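Local coordinates for synaptic vesicle membrane protein VAT-1 homolog-like (Homo sapiens, PDB 4A27) that is probably an oxidoreductase, belonging to the quinone oxidoreductase subfamily of the zinc-containing alcohol dehydrogenase family, at residues R5-A10 and L62-E67; K34-A39 and A98-T103; C40-I45 and E324-I329; D314-L319 and K337-V342; R87-V92 and A121-N126. One frame throughout, in Å; residues are numbered along the deposited sequence.

Near the N terminus, interaction 1 closes the first loop by bringing 62-67 back onto strand 4-9. Interaction 2 starts inside that loop and ends beyond it, pairing 34-39 with 98-103, so the two cross. The same long strand continues into 40-45, from which interaction 3 makes the longest closure, to helix 322-330 near the C terminus; it crosses interactions 1 and 2. Interaction 5, joining 87-92 to 121-126, crosses interaction 2 and is nested inside the loop of interaction 3. Interaction 4 is a short closure of 314-319 on 337-342 that crosses interaction 3. Together they build the C-terminal strands into the mixed sheet and pack helix 322-330 against 40-45.

Interaction 1 (R5-A10 and L62-E67); sequences RAVVLA and LVPGFE
Leu9 lays its side chain alongside that of Leu62, the two pointing the same way, with Leu9 CD2 4.2 Å from Leu62 CD1. The torsions explain the overlap: in Leu9 CG is anti to the backbone N (chi1 -179°), whereas in Leu62 it is tucked between the backbone N and the carbonyl carbon (chi1 68°), which brings the branched end closer to the strand than the direction of its CB suggests. Next to this pair the backbones form a single antiparallel bridge. Leu9 N donates to Leu62 O at 2.8 Å in an almost straight bond, and Leu62 N returns a longer one to Leu9 O at 3.3 Å. The carbonyl of Leu62 also has company from Val8, whose CA-H points at it and whose CG1 lies 3.7 Å from Leu62 O. Two residues before Leu9 in the strand, Val7 O is covered by carbon: Val63 CG1 and Pro64 CD each come to 3.4 Å of Val7 O, and the CA-H of Val63 is directed at the same oxygen. Ala6 CB reaches the other methyl of that valine, Val63 CG2, at 4.3 Å, while Val7 CG1 and Leu9 CB make looser contacts with CD and CG of the Pro64 ring. Ala6 and Val8 bond to strand 18-23 along the other edge; Val7, on the edge that meets 62-67, bonds to Trp97. The arrangement is that of a beta hairpin, 4-9 with 18-23, joined through one bridge to the loop that leads from helix 44-51 into the GroES-like domain strand 67-75.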
# COMPACT_ATOMS: atom_id res chain seq x y z
N ARG A 5 -13.18 19.96 37.21
CA ARG A 5 -11.74 19.64 37.41
C ARG A 5 -11.14 19.14 36.13
O ARG A 5 -11.81 18.49 35.32
CB ARG A 5 -11.52 18.55 38.47
CG ARG A 5 -12.13 18.86 39.84
CD ARG A 5 -11.31 18.21 40.98
NE ARG A 5 -11.34 16.75 40.93
CZ ARG A 5 -10.41 15.95 41.44
NH1 ARG A 5 -9.32 16.43 42.04
NH2 ARG A 5 -10.56 14.63 41.34
N ALA A 6 -9.88 19.48 35.90
CA ALA A 6 -9.18 19.10 34.72
C ALA A 6 -7.69 19.01 35.01
O ALA A 6 -7.22 19.51 36.03
CB ALA A 6 -9.46 20.11 33.60
N VAL A 7 -6.97 18.28 34.16
CA VAL A 7 -5.52 18.25 34.20
C VAL A 7 -5.08 19.38 33.26
O VAL A 7 -5.57 19.49 32.15
CB VAL A 7 -4.92 16.92 33.73
CG1 VAL A 7 -3.38 17.01 33.72
CG2 VAL A 7 -5.38 15.77 34.63
N VAL A 8 -4.20 20.24 33.76
CA VAL A 8 -3.63 21.31 32.97
C VAL A 8 -2.13 21.08 32.80
O VAL A 8 -1.44 20.66 33.75
CB VAL A 8 -3.87 22.69 33.63
CG1 VAL A 8 -3.56 23.80 32.59
CG2 VAL A 8 -5.27 22.81 34.13
N LEU A 9 -1.64 21.33 31.59
CA LEU A 9 -0.22 21.40 31.31
C LEU A 9 0.17 22.88 31.44
O LEU A 9 -0.22 23.69 30.60
CB LEU A 9 0.08 20.88 29.91
CG LEU A 9 1.53 20.86 29.46
CD1 LEU A 9 2.37 19.97 30.35
CD2 LEU A 9 1.59 20.45 28.01
N ALA A 10 0.91 23.22 32.50
CA ALA A 10 1.24 24.62 32.82
C ALA A 10 2.15 25.23 31.76
O ALA A 10 1.89 26.31 31.25
CB ALA A 10 1.89 24.71 34.18
N LEU A 62 -2.83 24.30 28.71
CA LEU A 62 -3.73 23.49 27.89
C LEU A 62 -4.13 22.24 28.63
O LEU A 62 -3.44 21.77 29.52
CB LEU A 62 -3.09 23.14 26.54
CG LEU A 62 -1.88 22.21 26.43
CD1 LEU A 62 -2.29 20.77 26.44
CD2 LEU A 62 -1.16 22.53 25.14
N VAL A 63 -5.30 21.71 28.27
CA VAL A 63 -5.78 20.47 28.84
C VAL A 63 -5.38 19.39 27.79
O VAL A 63 -5.76 19.47 26.62
CB VAL A 63 -7.29 20.54 29.10
CG1 VAL A 63 -7.83 19.17 29.69
CG2 VAL A 63 -7.66 21.75 30.03
N PRO A 64 -4.52 18.43 28.18
CA PRO A 64 -4.16 17.35 27.24
C PRO A 64 -5.23 16.27 27.05
O PRO A 64 -6.28 16.31 27.70
CB PRO A 64 -2.96 16.68 27.90
CG PRO A 64 -2.64 17.49 29.10
CD PRO A 64 -3.87 18.23 29.48
N GLY A 65 -4.95 15.36 26.11
CA GLY A 65 -5.72 14.13 25.91
C GLY A 65 -6.60 14.17 24.69
O GLY A 65 -7.24 15.20 24.41
N PHE A 66 -6.67 13.04 24.00
CA PHE A 66 -7.35 12.93 22.70
C PHE A 66 -8.50 11.91 22.64
O PHE A 66 -9.17 11.79 21.61
CB PHE A 66 -6.33 12.55 21.64
CG PHE A 66 -5.27 13.58 21.47
CD1 PHE A 66 -5.54 14.77 20.80
CD2 PHE A 66 -4.03 13.40 22.00
CE1 PHE A 66 -4.57 15.74 20.66
CE2 PHE A 66 -3.06 14.37 21.86
CZ PHE A 66 -3.34 15.54 21.19
N GLU A 67 -8.70 11.16 23.72
CA GLU A 67 -9.54 9.95 23.67
C GLU A 67 -10.22 9.84 24.99
O GLU A 67 -9.56 9.92 26.01
CB GLU A 67 -8.62 8.76 23.43
CG GLU A 67 -9.19 7.38 23.53
CD GLU A 67 -8.09 6.34 23.29
OE1 GLU A 67 -6.93 6.52 23.75
OE2 GLU A 67 -8.40 5.38 22.59

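Interaction 2 (K34-A39 and A98-T103); sequences KIRVKA and AEVVCT. With EDO (1,2-ethanediol), chain D.
Ile35 and Val101 exchange both backbone bonds: Ile35 N gives to Val101 O at 2.7 Å, nearly in line with the carbonyl, and Val101 N gives to Ile35 O at 3.0 Å, in the carbonyl plane. One step on, Val37 N meets Glu99 O at 2.8 Å from above the carbonyl plane, 40° out of it. A water donates to Glu99 O and, at 2.7 Å, to Val37 O, bridging the two strands where their pairing ends. That water also touches a 1,2-ethanediol, probably from the crystallisation liquor, which takes a weak bond from Arg36 NH1. The firmer partner of Arg36 is Glu73, in a salt bridge through NE, while Val100 CG2 lies over one face of the guanidinium. These antiparallel strands belong to the mixed sheet of the GroES-like domain; strand 32-42 is flanked on its other edge by 67-75, where Lys38 and Ala39 form a classic beta bulge opposite Ser69. On the face carrying Lys34, Arg36, Val100 and Cys102, the extended Lys34 chain passes obliquely over Val100, Lys34 CG lying 3.6 Å from Val100 CG1, before its ammonium reaches a salt bridge with Glu27. Lys34 CB rests 3.8 Å from Cys102 SG. Val101 shares the other face with Ile35; Val37 points at the partner segment, its CG2 3.9 Å from Val101 CG2 and its CB 3.2 Å from Ala98 O.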
# COMPACT_ATOMS: atom_id res chain seq x y z
N LYS A 34 -21.95 17.42 24.38
CA LYS A 34 -21.29 17.57 25.65
C LYS A 34 -21.27 16.22 26.32
O LYS A 34 -22.32 15.57 26.44
CB LYS A 34 -22.08 18.57 26.50
CG LYS A 34 -21.47 18.90 27.85
CD LYS A 34 -22.45 19.79 28.66
CE LYS A 34 -21.98 20.12 30.07
NZ LYS A 34 -22.91 21.08 30.77
N ILE A 35 -20.09 15.81 26.79
CA ILE A 35 -19.86 14.48 27.37
C ILE A 35 -19.36 14.61 28.79
O ILE A 35 -18.38 15.33 29.07
CB ILE A 35 -18.80 13.62 26.54
CG1 ILE A 35 -19.30 13.30 25.14
CG2 ILE A 35 -18.52 12.30 27.30
CD1 ILE A 35 -18.29 12.62 24.18
N ARG A 36 -20.02 13.89 29.69
CA ARG A 36 -19.62 13.78 31.08
C ARG A 36 -18.63 12.61 31.10
O ARG A 36 -19.04 11.47 30.88
CB ARG A 36 -20.85 13.50 31.96
CG ARG A 36 -20.59 13.08 33.43
CD ARG A 36 -19.96 14.18 34.27
NE ARG A 36 -20.99 15.16 34.62
CZ ARG A 36 -20.89 16.05 35.61
NH1 ARG A 36 -19.81 16.13 36.38
NH2 ARG A 36 -21.90 16.89 35.81
N VAL A 37 -17.36 12.91 31.34
CA VAL A 37 -16.28 11.99 31.08
C VAL A 37 -16.16 10.99 32.20
O VAL A 37 -16.20 11.36 33.37
CB VAL A 37 -14.94 12.73 30.92
CG1 VAL A 37 -13.71 11.76 30.80
CG2 VAL A 37 -15.04 13.65 29.74
N LYS A 38 -16.04 9.72 31.84
CA LYS A 38 -15.82 8.66 32.83
C LYS A 38 -14.38 8.14 32.78
O LYS A 38 -13.83 7.73 33.79
CB LYS A 38 -16.77 7.53 32.59
CG LYS A 38 -18.23 7.90 32.76
CD LYS A 38 -18.58 7.95 34.23
CE LYS A 38 -20.05 8.24 34.48
NZ LYS A 38 -20.37 7.73 35.86
N ALA A 39 -13.81 8.08 31.57
CA ALA A 39 -12.44 7.63 31.43
C ALA A 39 -11.80 8.24 30.22
O ALA A 39 -12.47 8.60 29.25
CB ALA A 39 -12.41 6.11 31.35
N ALA A 98 -10.52 15.91 31.45
CA ALA A 98 -11.38 16.79 32.24
C ALA A 98 -12.68 16.05 32.52
O ALA A 98 -12.99 15.04 31.86
CB ALA A 98 -11.65 18.11 31.50
N GLU A 99 -13.43 16.53 33.50
CA GLU A 99 -14.70 15.94 33.85
C GLU A 99 -15.75 16.08 32.76
O GLU A 99 -16.68 15.27 32.70
CB GLU A 99 -15.21 16.55 35.18
CG GLU A 99 -14.39 16.07 36.38
CD GLU A 99 -14.79 16.68 37.72
OE1 GLU A 99 -15.08 17.90 37.79
OE2 GLU A 99 -14.77 15.92 38.71
N VAL A 100 -15.64 17.13 31.95
CA VAL A 100 -16.57 17.39 30.85
C VAL A 100 -15.84 17.85 29.60
O VAL A 100 -14.83 18.60 29.67
CB VAL A 100 -17.66 18.47 31.23
CG1 VAL A 100 -18.65 18.68 30.12
CG2 VAL A 100 -18.43 18.08 32.51
N VAL A 101 -16.35 17.39 28.46
CA VAL A 101 -15.76 17.56 27.14
C VAL A 101 -16.86 17.87 26.13
O VAL A 101 -17.91 17.23 26.12
CB VAL A 101 -14.99 16.23 26.71
CG1 VAL A 101 -14.98 16.03 25.23
CG2 VAL A 101 -13.54 16.24 27.26
N CYS A 102 -16.61 18.83 25.26
CA CYS A 102 -17.44 19.05 24.10
C CYS A 102 -16.63 18.70 22.85
O CYS A 102 -15.43 19.00 22.79
CB CYS A 102 -17.94 20.51 24.06
SG CYS A 102 -19.26 20.87 25.30
N THR A 103 -17.25 18.03 21.89
CA THR A 103 -16.56 17.63 20.65
C THR A 103 -17.57 17.47 19.49
O THR A 103 -18.74 17.08 19.73
CB THR A 103 -15.74 16.30 20.85
OG1 THR A 103 -14.73 16.14 19.83
CG2 THR A 103 -16.67 15.08 20.89
C1 EDO D . -18.32 11.69 38.37
O1 EDO D . -18.51 11.32 36.99
C2 EDO D . -17.25 12.79 38.54
O2 EDO D . -17.53 13.89 37.64
O HOH W 1 -16.61 13.59 34.88

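Interaction 3 (C40-I45 and E324-I329); sequences CGLNFI and EAMQRI
Leu42 reaches toward helix 322-330 and meets it with CB and both methyls. Leu42 CB already lies near the end of an isoleucine, 3.9 Å from Ile329 CD1. Beyond CG the two methyls part. Leu42 CD1 goes to Ala325, one turn back along the helix, with Ala325 CB 3.8 Å away. Leu42 CD2 lies 3.9 Å from Met326 CG, the two side chains crossing at about a right angle. The same methyl approaches Ile329 CD1 to 3.3 Å, closer than usual van der Waals contact; the torsions of Leu42 (chi1 -111°, chi2 127°) are also away from staggered values, so the exact placing of its branches is doubtful, though its site between Ala325, Met326 and Ile329 is plain. Ile329 serves a second partner with its other branch: CG2, anti to the backbone N, meets the ring of Phe44 at 3.8 Å from Phe44 CD1. The end of strand 32-42 and the start of helix 44-51 are thus both held against one side of helix 322-330. Leu338 and Leu340 of strand 337-341 touch Leu42 as well and extend the same apolar layer. Polar groups work outside it: Asn43 bonds to Lys337 and Glu67. The contact itself is entirely hydrocarbon, which implies that shape and exclusion of water, rather than directed bonds, hold strand and helix together here.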
# COMPACT_ATOMS: atom_id res chain seq x y z
N CYS A 40 -10.47 8.29 30.27
CA CYS A 40 -9.64 8.83 29.23
C CYS A 40 -8.48 7.87 28.93
O CYS A 40 -7.82 7.30 29.84
CB CYS A 40 -8.98 10.17 29.70
SG CYS A 40 -9.99 11.27 30.74
N GLY A 41 -8.15 7.83 27.65
CA GLY A 41 -7.00 7.06 27.17
C GLY A 41 -5.69 7.79 27.35
O GLY A 41 -5.63 9.03 27.21
N LEU A 42 -4.68 7.07 27.78
CA LEU A 42 -3.29 7.60 27.78
C LEU A 42 -2.59 7.10 26.54
O LEU A 42 -2.58 5.88 26.27
CB LEU A 42 -2.57 7.14 29.02
CG LEU A 42 -2.24 8.22 30.03
CD1 LEU A 42 -2.76 7.82 31.37
CD2 LEU A 42 -0.73 8.43 30.02
N ASN A 43 -2.06 8.02 25.74
CA ASN A 43 -1.35 7.66 24.54
C ASN A 43 0.05 8.24 24.55
O ASN A 43 0.32 9.27 25.15
CB ASN A 43 -2.14 8.12 23.31
CG ASN A 43 -3.51 7.45 23.19
OD1 ASN A 43 -3.59 6.32 22.73
ND2 ASN A 43 -4.59 8.14 23.64
N PHE A 44 0.94 7.59 23.81
CA PHE A 44 2.31 8.05 23.72
C PHE A 44 2.42 9.51 23.27
O PHE A 44 3.27 10.24 23.77
CB PHE A 44 3.11 7.18 22.76
CG PHE A 44 4.58 7.32 22.96
CD1 PHE A 44 5.23 6.61 23.98
CD2 PHE A 44 5.33 8.18 22.14
CE1 PHE A 44 6.61 6.74 24.18
CE2 PHE A 44 6.72 8.32 22.33
CZ PHE A 44 7.36 7.60 23.35
N ILE A 45 1.59 9.92 22.33
CA ILE A 45 1.55 11.31 21.90
C ILE A 45 1.38 12.31 23.08
O ILE A 45 1.96 13.42 23.07
CB ILE A 45 0.47 11.52 20.80
CG1 ILE A 45 0.62 12.90 20.14
CG2 ILE A 45 -0.94 11.37 21.39
CD1 ILE A 45 1.85 13.05 19.29
N GLU A 324 2.54 9.47 37.27
CA GLU A 324 3.01 8.08 37.43
C GLU A 324 2.62 7.19 36.23
O GLU A 324 3.39 6.32 35.83
CB GLU A 324 2.49 7.49 38.74
CG GLU A 324 3.11 6.15 39.09
CD GLU A 324 2.63 5.56 40.44
OE1 GLU A 324 2.01 6.27 41.28
OE2 GLU A 324 2.90 4.34 40.63
N ALA A 325 1.45 7.41 35.65
CA ALA A 325 1.06 6.64 34.49
C ALA A 325 1.98 6.96 33.29
O ALA A 325 2.39 6.06 32.56
CB ALA A 325 -0.37 6.91 34.14
N MET A 326 2.24 8.25 33.06
CA MET A 326 3.14 8.67 31.99
C MET A 326 4.52 8.07 32.13
O MET A 326 5.13 7.65 31.14
CB MET A 326 3.28 10.18 31.95
CG MET A 326 2.16 10.81 31.16
SD MET A 326 2.49 12.53 30.87
CE MET A 326 1.48 12.84 29.44
N GLN A 327 4.99 8.02 33.37
CA GLN A 327 6.29 7.44 33.65
C GLN A 327 6.30 6.01 33.24
O GLN A 327 7.25 5.52 32.62
CB GLN A 327 6.59 7.55 35.13
CG GLN A 327 7.94 6.99 35.53
CD GLN A 327 9.09 7.86 34.97
OE1 GLN A 327 9.13 9.06 35.20
NE2 GLN A 327 10.01 7.24 34.20
N ARG A 328 5.22 5.30 33.55
CA ARG A 328 5.14 3.87 33.17
C ARG A 328 5.17 3.65 31.65
O ARG A 328 5.80 2.71 31.17
CB ARG A 328 3.91 3.25 33.81
CG ARG A 328 3.70 1.73 33.57
CD ARG A 328 2.44 1.33 34.32
NE ARG A 328 1.97 -0.04 34.04
CZ ARG A 328 2.11 -1.07 34.87
NH1 ARG A 328 2.77 -0.95 36.03
NH2 ARG A 328 1.61 -2.25 34.52
N ILE A 329 4.50 4.51 30.89
CA ILE A 329 4.53 4.43 29.43
C ILE A 329 5.93 4.74 28.91
O ILE A 329 6.44 4.06 28.01
CB ILE A 329 3.55 5.42 28.76
CG1 ILE A 329 2.11 5.03 29.05
CG2 ILE A 329 3.77 5.47 27.25
CD1 ILE A 329 1.12 6.08 28.62

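Interaction 4 (D314-L319 and K337-V342); sequences DSLWAL and KLILDV
Trp317 and Leu338 lie side by side and point the same way, off the face of the sheet that also carries Ser315 and Leu340. The indole comes edge-on to a carbonyl: Trp317 CD1 is 3.4 Å from Ile339 O, which lies in the ring plane, while NE1 passes 4.0 Å from Leu338 CD2. Having CG anti to its carbonyl carbon (chi1 -56°) swings the Trp317 ring back toward Ser315, so that NE1 donates to Ser315 OG at 2.8 Å, the hydroxyl lying somewhat out of the ring plane. Ser315 OG passes its own proton to Asp314 OD2 at 2.7 Å, meeting the carboxylate on the anti side. On the opposite face Leu316 runs alongside Ile339, with Leu316 CD2 3.8 Å from Ile339 CB, and its CD1 comes near Asp341 OD2. The strands are parallel, 19° apart in direction, and are joined by alternating bonds such as Trp317 N to Ile339 O at 2.9 Å and Asp341 N to Trp317 O at 2.7 Å. Helix 322-330 connects them as a beta-alpha-beta unit, its Ala325 and Glu324 touching the indole; the backbone of strand 337-341 bonds in turn to strand 32-42. Arg328 of that helix forms a salt bridge with Asp314 OD2. This oxygen therefore takes both the charge of Arg328 and the Ser315 hydroxyl, an arrangement that would probably keep the carboxylate ionised and that helps to set the rotation of the serine hydroxyl and of the indole that donates to it.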
# COMPACT_ATOMS: atom_id res chain seq x y z
N ASP A 314 -4.16 -2.25 30.77
CA ASP A 314 -3.03 -2.52 31.66
C ASP A 314 -3.32 -2.12 33.12
O ASP A 314 -3.01 -2.86 34.05
CB ASP A 314 -1.83 -1.72 31.18
CG ASP A 314 -0.63 -1.86 32.11
OD1 ASP A 314 0.01 -2.92 32.10
OD2 ASP A 314 -0.31 -0.92 32.83
N SER A 315 -3.91 -0.94 33.30
CA SER A 315 -4.03 -0.32 34.62
C SER A 315 -4.93 0.92 34.58
O SER A 315 -5.05 1.57 33.56
CB SER A 315 -2.64 0.07 35.13
OG SER A 315 -1.98 0.83 34.13
N LEU A 316 -5.54 1.22 35.71
CA LEU A 316 -6.41 2.36 35.91
C LEU A 316 -5.74 3.31 36.87
O LEU A 316 -5.22 2.87 37.88
CB LEU A 316 -7.71 1.88 36.52
CG LEU A 316 -8.50 0.86 35.70
CD1 LEU A 316 -9.72 0.39 36.54
CD2 LEU A 316 -8.93 1.37 34.36
N TRP A 317 -5.80 4.60 36.57
CA TRP A 317 -5.18 5.62 37.35
C TRP A 317 -6.13 6.74 37.71
O TRP A 317 -6.95 7.16 36.88
CB TRP A 317 -4.03 6.21 36.52
CG TRP A 317 -3.07 5.18 36.09
CD1 TRP A 317 -3.20 4.33 35.02
CD2 TRP A 317 -1.89 4.79 36.77
NE1 TRP A 317 -2.14 3.47 34.98
CE2 TRP A 317 -1.32 3.73 36.04
CE3 TRP A 317 -1.24 5.24 37.92
CZ2 TRP A 317 -0.11 3.12 36.42
CZ3 TRP A 317 -0.05 4.64 38.30
CH2 TRP A 317 0.52 3.60 37.53
N ALA A 318 -5.96 7.27 38.92
CA ALA A 318 -6.69 8.47 39.36
C ALA A 318 -6.22 9.68 38.54
O ALA A 318 -5.12 9.67 38.00
CB ALA A 318 -6.42 8.75 40.89
N LEU A 319 -7.04 10.72 38.45
CA LEU A 319 -6.60 11.96 37.80
C LEU A 319 -5.34 12.53 38.44
O LEU A 319 -4.50 13.11 37.76
CB LEU A 319 -7.69 13.03 37.82
CG LEU A 319 -8.85 13.02 36.83
CD1 LEU A 319 -9.63 14.24 37.14
CD2 LEU A 319 -8.38 13.05 35.37
N LYS A 337 -3.36 -1.00 27.47
CA LYS A 337 -3.62 0.44 27.56
C LYS A 337 -3.64 0.96 28.98
O LYS A 337 -4.11 0.28 29.87
CB LYS A 337 -5.03 0.69 26.99
CG LYS A 337 -5.37 2.14 26.81
CD LYS A 337 -5.10 2.62 25.42
CE LYS A 337 -5.29 4.13 25.26
NZ LYS A 337 -5.13 4.60 23.87
N LEU A 338 -3.16 2.17 29.20
CA LEU A 338 -3.29 2.80 30.51
C LEU A 338 -4.48 3.73 30.41
O LEU A 338 -4.62 4.45 29.44
CB LEU A 338 -2.03 3.60 30.88
CG LEU A 338 -0.79 2.74 31.14
CD1 LEU A 338 -0.31 2.10 29.82
CD2 LEU A 338 0.28 3.60 31.80
N ILE A 339 -5.32 3.73 31.43
CA ILE A 339 -6.52 4.50 31.44
C ILE A 339 -6.61 5.39 32.65
O ILE A 339 -6.33 4.95 33.75
CB ILE A 339 -7.75 3.57 31.54
CG1 ILE A 339 -7.90 2.80 30.24
CG2 ILE A 339 -9.00 4.39 31.85
CD1 ILE A 339 -7.94 3.72 29.02
N LEU A 340 -6.99 6.65 32.43
CA LEU A 340 -7.28 7.56 33.52
C LEU A 340 -8.75 7.35 33.87
O LEU A 340 -9.62 7.56 33.02
CB LEU A 340 -7.11 8.99 33.08
CG LEU A 340 -5.70 9.44 32.69
CD1 LEU A 340 -5.66 10.98 32.67
CD2 LEU A 340 -4.67 8.85 33.65
N ASP A 341 -9.00 6.91 35.08
CA ASP A 341 -10.36 6.61 35.53
C ASP A 341 -10.81 7.75 36.48
O ASP A 341 -10.32 7.86 37.60
CB ASP A 341 -10.32 5.26 36.24
CG ASP A 341 -11.66 4.81 36.71
OD1 ASP A 341 -12.50 5.68 37.02
OD2 ASP A 341 -11.84 3.58 36.82
N VAL A 342 -11.72 8.60 36.00
CA VAL A 342 -12.10 9.83 36.74
C VAL A 342 -12.65 9.54 38.17
O VAL A 342 -12.38 10.30 39.08
CB VAL A 342 -13.12 10.67 35.93
CG1 VAL A 342 -13.60 11.86 36.74
CG2 VAL A 342 -12.51 11.07 34.59
O HOH W 2 -9.76 10.31 39.99

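Interaction 5 (R87-V92 and A121-N126); sequences RVMAFV and AAFPMN
Met89 pushes its thioether against the ring of Phe123, with Met89 CE 3.5 Å and Met89 SD 3.6 Å from Phe123 CD2. The sulfur is 4.8 Å from the centroid of the Phe123 ring and well off its normal, a Met-aromatic contact, and the same Met89 SD lies 4.0 Å from Pro124 CG. Phe91 meets a different part of the proline: the ring and Pro124 slide past each other in opposite directions, Phe91 CZ coming to 3.6 Å of Pro124 CB. A second Met-aromatic contact follows, this one at a ring edge, where Met125 SD sits near the plane of Phe91 and 3.6 Å from Phe91 CE1. Met125 gets there by bending at both chi2 (-74°) and chi3 (-84°), which folds the sulfur back to the ring. Pro124 thus touches both Met89 and Phe91, two residues apart on strand 87-91. Behind this shell, Thr103 bonds to Phe91 O, Glu67 OE2 accepts from Met125 N in the first turn of helix 124-137, and Phe127 meets the Phe123 ring nearly parallel. Leu280, Leu284 and Phe285 of helix 280-285, which follows the last strand of the six-stranded parallel sheet, also touch Phe91. The contact lies where the GroES-like domain of this dehydrogenase family meets the Rossmann-type domain, strand 87-91 packing against the start of the helix that leads from one toward the other.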
# COMPACT_ATOMS: atom_id res chain seq x y z
N ARG A 87 -24.29 6.32 26.02
CA ARG A 87 -22.93 6.02 26.45
C ARG A 87 -22.08 6.06 25.21
O ARG A 87 -22.44 5.44 24.21
CB ARG A 87 -22.90 4.65 27.11
CG ARG A 87 -23.80 4.59 28.33
CD ARG A 87 -24.02 3.18 28.83
NE ARG A 87 -22.84 2.66 29.52
CZ ARG A 87 -21.94 1.82 29.02
NH1 ARG A 87 -22.02 1.35 27.78
NH2 ARG A 87 -20.92 1.47 29.78
N VAL A 88 -20.96 6.79 25.26
CA VAL A 88 -20.17 7.03 24.06
C VAL A 88 -18.67 6.99 24.30
O VAL A 88 -18.19 7.09 25.43
CB VAL A 88 -20.54 8.37 23.48
CG1 VAL A 88 -22.00 8.35 23.07
CG2 VAL A 88 -20.24 9.49 24.55
N MET A 89 -17.93 6.84 23.21
CA MET A 89 -16.50 7.07 23.20
C MET A 89 -16.23 8.08 22.11
O MET A 89 -17.05 8.24 21.20
CB MET A 89 -15.74 5.76 22.95
CG MET A 89 -15.99 5.13 21.59
SD MET A 89 -15.26 3.46 21.41
CE MET A 89 -16.13 2.92 19.91
N ALA A 90 -15.10 8.77 22.20
CA ALA A 90 -14.95 9.93 21.35
C ALA A 90 -13.52 10.35 21.24
O ALA A 90 -12.73 10.13 22.16
CB ALA A 90 -15.80 11.12 21.91
N PHE A 91 -13.18 10.91 20.08
CA PHE A 91 -11.90 11.55 19.87
C PHE A 91 -12.13 13.01 20.18
O PHE A 91 -13.19 13.55 19.91
CB PHE A 91 -11.44 11.45 18.41
CG PHE A 91 -11.03 10.07 17.97
CD1 PHE A 91 -9.82 9.54 18.36
CD2 PHE A 91 -11.84 9.31 17.12
CE1 PHE A 91 -9.45 8.28 17.93
CE2 PHE A 91 -11.47 8.05 16.70
CZ PHE A 91 -10.28 7.55 17.08
N VAL A 92 -11.11 13.68 20.67
CA VAL A 92 -11.26 15.09 20.92
C VAL A 92 -9.90 15.72 20.73
O VAL A 92 -8.88 15.10 21.04
CB VAL A 92 -11.90 15.35 22.31
CG1 VAL A 92 -11.09 14.78 23.40
CG2 VAL A 92 -12.09 16.86 22.53
N ALA A 121 -12.60 3.70 26.53
CA ALA A 121 -11.53 4.71 26.42
C ALA A 121 -10.27 4.07 25.95
O ALA A 121 -9.30 4.76 25.67
CB ALA A 121 -11.26 5.37 27.80
N ALA A 122 -10.23 2.74 26.02
CA ALA A 122 -9.10 1.98 25.52
C ALA A 122 -9.24 1.59 24.07
O ALA A 122 -8.33 0.96 23.52
CB ALA A 122 -8.97 0.72 26.33
N PHE A 123 -10.41 1.83 23.49
CA PHE A 123 -10.82 1.23 22.21
C PHE A 123 -10.37 2.05 20.94
O PHE A 123 -9.57 1.55 20.15
CB PHE A 123 -12.33 1.06 22.23
CG PHE A 123 -12.86 0.15 21.19
CD1 PHE A 123 -12.77 -1.22 21.36
CD2 PHE A 123 -13.44 0.65 20.04
CE1 PHE A 123 -13.27 -2.09 20.38
CE2 PHE A 123 -13.96 -0.23 19.06
CZ PHE A 123 -13.87 -1.60 19.25
N PRO A 124 -10.83 3.31 20.78
CA PRO A 124 -10.68 4.05 19.50
C PRO A 124 -9.27 4.27 18.97
O PRO A 124 -9.00 3.92 17.84
CB PRO A 124 -11.33 5.42 19.77
CG PRO A 124 -11.76 5.42 21.16
CD PRO A 124 -11.24 4.22 21.87
N MET A 125 -8.38 4.87 19.74
CA MET A 125 -7.04 5.14 19.20
C MET A 125 -6.38 3.85 18.74
O MET A 125 -5.96 3.76 17.57
CB MET A 125 -6.16 5.86 20.21
CG MET A 125 -6.51 7.35 20.41
SD MET A 125 -5.98 8.39 19.02
CE MET A 125 -4.27 8.65 19.55
N ASN A 126 -6.25 2.87 19.65
CA ASN A 126 -5.48 1.68 19.35
C ASN A 126 -6.11 0.85 18.25
O ASN A 126 -5.40 0.41 17.31
CB ASN A 126 -5.22 0.83 20.59
CG ASN A 126 -4.29 1.50 21.61
OD1 ASN A 126 -3.62 2.47 21.31
ND2 ASN A 126 -4.27 0.97 22.82